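Local coordinates for Lin1840 protein (Listeria innocua serovar 6a, PDB 4ZOE) that probably hydrolyses terminal, non-reducing beta-D-glucosyl residues to release beta-D-glucose, and takes part in beta-1,2-glucan metabolism, at residues 383-388 / 499-504. The protein carries 1 engineered substitution. Residues are numbered along the deposited sequence; the frame is centred on the assembly and turned at random.
Sequences RLLPLA and PVVITL
Two leucines of the loop 383-388, Leu384 and Leu385, close on one methyl group, CG2 of Val501, with Leu387 at the margin. The tightest approach comes from Leu385, whose CD2 stands 3.5 Å from Val501 CG2, closer than ordinary van der Waals distance; the two forked side chains meet at a slant, methyl against methyl. Leu384 CD2 reaches the same Val501 CG2 at 3.8 Å. Leu387 CD2 stands further back, 4.5 Å from Val501 CG2. Leu384 also lies over the entry to the strand, from Pro499 to Val501. A chi1 of 174° swings its CG away from its own N, and the fork straddles the proline and the next peptide. Its CD1 sits 3.8 Å from Pro499 CB, the leucine crossing the proline ring nearly at a right angle. Its CD2 rests 3.7 Å from Val500 O.

Around these side chains, helix 532-541 serves both segments: Leu540 touches Leu385 and Val501 and shares a backbone bond with Leu387. Ala521 of strand 521-524 also touches Leu385 and Val501. Asn380 ND2 donates a hydrogen bond to Leu385 O, and Val501 is joined to Val460. The loop, which connects strands 376-380 and 393-397, thereby covers the beginning of strand 500-505 in the family 3 C-terminal domain. Cohesion between the segments thus rests on fitted methyls, one also against a carbonyl, while polar bonds to neighbouring elements probably help to fix their placement.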
ATOM      1  N   ARG A 383      -9.256 -11.954  36.060  1.00 22.83           N
ATOM      2  CA  ARG A 383     -10.713 -11.878  36.281  1.00 28.45           C
ATOM      3  C   ARG A 383     -11.078 -10.628  37.002  1.00 19.41           C
ATOM      4  O   ARG A 383     -11.942 -10.609  37.922  1.00 26.39           O
ATOM      5  CB  ARG A 383     -11.223 -13.100  37.039  1.00 36.82           C
ATOM      6  CG  ARG A 383     -10.556 -14.370  36.523  1.00 38.39           C
ATOM      7  CD  ARG A 383     -11.172 -15.635  37.086  1.00 46.06           C
ATOM      8  NE  ARG A 383     -10.471 -16.778  36.500  1.00 53.39           N
ATOM      9  CZ  ARG A 383     -10.753 -17.302  35.307  1.00 50.46           C
ATOM     10  NH1 ARG A 383     -11.735 -16.803  34.560  1.00 54.66           N
ATOM     11  NH2 ARG A 383     -10.041 -18.313  34.854  1.00 42.51           N
ATOM     12  N   LEU A 384     -10.441  -9.543  36.581  1.00 15.91           N
ATOM     13  CA  LEU A 384     -10.935  -8.259  36.984  1.00 12.36           C
ATOM     14  C   LEU A 384     -12.437  -8.223  36.587  1.00 11.76           C
ATOM     15  O   LEU A 384     -13.273  -7.869  37.372  1.00 11.07           O
ATOM     16  CB  LEU A 384     -10.178  -7.116  36.378  1.00 11.03           C
ATOM     17  CG  LEU A 384     -10.807  -5.780  36.710  1.00  9.55           C
ATOM     18  CD1 LEU A 384     -10.953  -5.603  38.218  1.00 13.73           C
ATOM     19  CD2 LEU A 384     -10.044  -4.634  36.164  1.00  8.87           C
ATOM     20  N   LEU A 385     -12.728  -8.568  35.346  1.00  9.38           N
ATOM     21  CA  LEU A 385     -14.112  -8.536  34.863  1.00  9.86           C
ATOM     22  C   LEU A 385     -14.708  -9.957  34.924  1.00  9.59           C
ATOM     23  O   LEU A 385     -13.972 -10.936  34.749  1.00 10.55           O
ATOM     24  CB  LEU A 385     -14.099  -7.956  33.437  1.00  9.18           C
ATOM     25  CG  LEU A 385     -13.643  -6.588  33.125  1.00  8.61           C
ATOM     26  CD1 LEU A 385     -13.903  -6.360  31.601  1.00  8.71           C
ATOM     27  CD2 LEU A 385     -14.451  -5.567  33.952  1.00  9.91           C
ATOM     28  N   PRO A 386     -16.018 -10.099  35.157  1.00  9.89           N
ATOM     29  CA  PRO A 386     -16.982  -9.027  35.445  1.00 11.61           C
ATOM     30  C   PRO A 386     -16.813  -8.418  36.871  1.00 13.04           C
ATOM     31  O   PRO A 386     -16.333  -9.077  37.833  1.00 16.61           O
ATOM     32  CB  PRO A 386     -18.336  -9.722  35.343  1.00 11.61           C
ATOM     33  CG  PRO A 386     -18.075 -11.140  35.603  1.00 10.18           C
ATOM     34  CD  PRO A 386     -16.657 -11.418  35.156  1.00 10.34           C
ATOM     35  N   LEU A 387     -17.205  -7.156  36.964  1.00 15.60           N
ATOM     36  CA  LEU A 387     -17.220  -6.428  38.215  1.00 14.21           C
ATOM     37  C   LEU A 387     -18.491  -6.827  39.028  1.00 14.95           C
ATOM     38  O   LEU A 387     -19.555  -7.028  38.476  1.00 20.14           O
ATOM     39  CB  LEU A 387     -17.158  -4.974  37.958  1.00 14.06           C
ATOM     40  CG  LEU A 387     -16.103  -4.235  37.136  1.00 14.02           C
ATOM     41  CD1 LEU A 387     -16.419  -2.714  37.141  1.00 13.55           C
ATOM     42  CD2 LEU A 387     -14.749  -4.466  37.684  1.00 14.79           C
ATOM     43  N   ALA A 388     -18.386  -6.962  40.329  1.00 16.95           N
ATOM     44  CA  ALA A 388     -19.610  -7.104  41.146  1.00 16.91           C
ATOM     45  C   ALA A 388     -20.390  -5.803  41.148  1.00 19.73           C
ATOM     46  O   ALA A 388     -19.827  -4.680  41.070  1.00 20.95           O
ATOM     47  CB  ALA A 388     -19.226  -7.457  42.578  1.00 21.27           C
ATOM     48  N   PRO A 499      -6.921  -1.590  40.233  1.00  9.41           N
ATOM     49  CA  PRO A 499      -7.147  -2.277  38.936  1.00 10.86           C
ATOM     50  C   PRO A 499      -7.921  -1.379  37.985  1.00 10.93           C
ATOM     51  O   PRO A 499      -8.858  -0.670  38.405  1.00  9.58           O
ATOM     52  CB  PRO A 499      -8.021  -3.491  39.276  1.00 11.28           C
ATOM     53  CG  PRO A 499      -8.099  -3.537  40.785  1.00 13.45           C
ATOM     54  CD  PRO A 499      -7.650  -2.231  41.348  1.00 11.76           C
ATOM     55  N   VAL A 500      -7.531  -1.425  36.700  1.00  8.88           N
ATOM     56  CA  VAL A 500      -8.111  -0.597  35.686  1.00  8.32           C
ATOM     57  C   VAL A 500      -8.753  -1.423  34.565  1.00  6.52           C
ATOM     58  O   VAL A 500      -8.077  -2.316  33.969  1.00  7.20           O
ATOM     59  CB  VAL A 500      -7.043   0.333  35.073  1.00  8.42           C
ATOM     60  CG1 VAL A 500      -7.667   1.221  34.002  1.00  9.05           C
ATOM     61  CG2 VAL A 500      -6.326   1.115  36.149  1.00 10.23           C
ATOM     62  N   VAL A 501     -10.026  -1.121  34.230  1.00  6.73           N
ATOM     63  CA  VAL A 501     -10.616  -1.584  32.976  1.00  8.58           C
ATOM     64  C   VAL A 501     -10.673  -0.363  32.045  1.00  8.79           C
ATOM     65  O   VAL A 501     -11.276   0.626  32.395  1.00  8.13           O
ATOM     66  CB  VAL A 501     -12.162  -1.894  33.010  1.00 11.64           C
ATOM     67  CG1 VAL A 501     -12.660  -2.486  31.681  1.00 10.15           C
ATOM     68  CG2 VAL A 501     -12.620  -2.602  34.211  1.00 18.03           C
ATOM     69  N   ILE A 502     -10.145  -0.442  30.829  1.00  7.84           N
ATOM     70  CA  ILE A 502     -10.300   0.600  29.820  1.00  6.98           C
ATOM     71  C   ILE A 502     -11.450   0.190  28.921  1.00  5.93           C
ATOM     72  O   ILE A 502     -11.460  -0.962  28.413  1.00  7.75           O
ATOM     73  CB  ILE A 502      -9.001   0.728  28.963  1.00  6.76           C
ATOM     74  CG1 ILE A 502      -7.951   1.400  29.800  1.00  7.04           C
ATOM     75  CG2 ILE A 502      -9.248   1.599  27.690  1.00  6.35           C
ATOM     76  CD1 ILE A 502      -6.527   1.405  29.261  1.00  7.97           C
ATOM     77  N   THR A 503     -12.433   1.042  28.805  1.00  5.41           N
ATOM     78  CA  THR A 503     -13.526   0.854  27.929  1.00  6.13           C
ATOM     79  C   THR A 503     -13.250   1.816  26.750  1.00  6.06           C
ATOM     80  O   THR A 503     -13.249   2.980  26.907  1.00  7.16           O
ATOM     81  CB  THR A 503     -14.900   1.230  28.543  1.00  6.24           C
ATOM     82  OG1 THR A 503     -14.822   2.515  29.190  1.00  5.97           O
ATOM     83  CG2 THR A 503     -15.292   0.249  29.573  1.00  6.88           C
ATOM     84  N   LEU A 504     -12.939   1.277  25.580  1.00  4.77           N
ATOM     85  CA  LEU A 504     -12.503   2.058  24.400  1.00  4.94           C
ATOM     86  C   LEU A 504     -13.631   2.217  23.350  1.00  5.51           C
ATOM     87  O   LEU A 504     -14.250   1.219  22.969  1.00  6.60           O
ATOM     88  CB  LEU A 504     -11.320   1.344  23.758  1.00  4.92           C
ATOM     89  CG  LEU A 504     -10.705   2.009  22.542  1.00  5.07           C
ATOM     90  CD1 LEU A 504      -9.958   3.256  22.991  1.00  5.23           C
ATOM     91  CD2 LEU A 504      -9.786   1.057  21.847  1.00  6.09           C
TER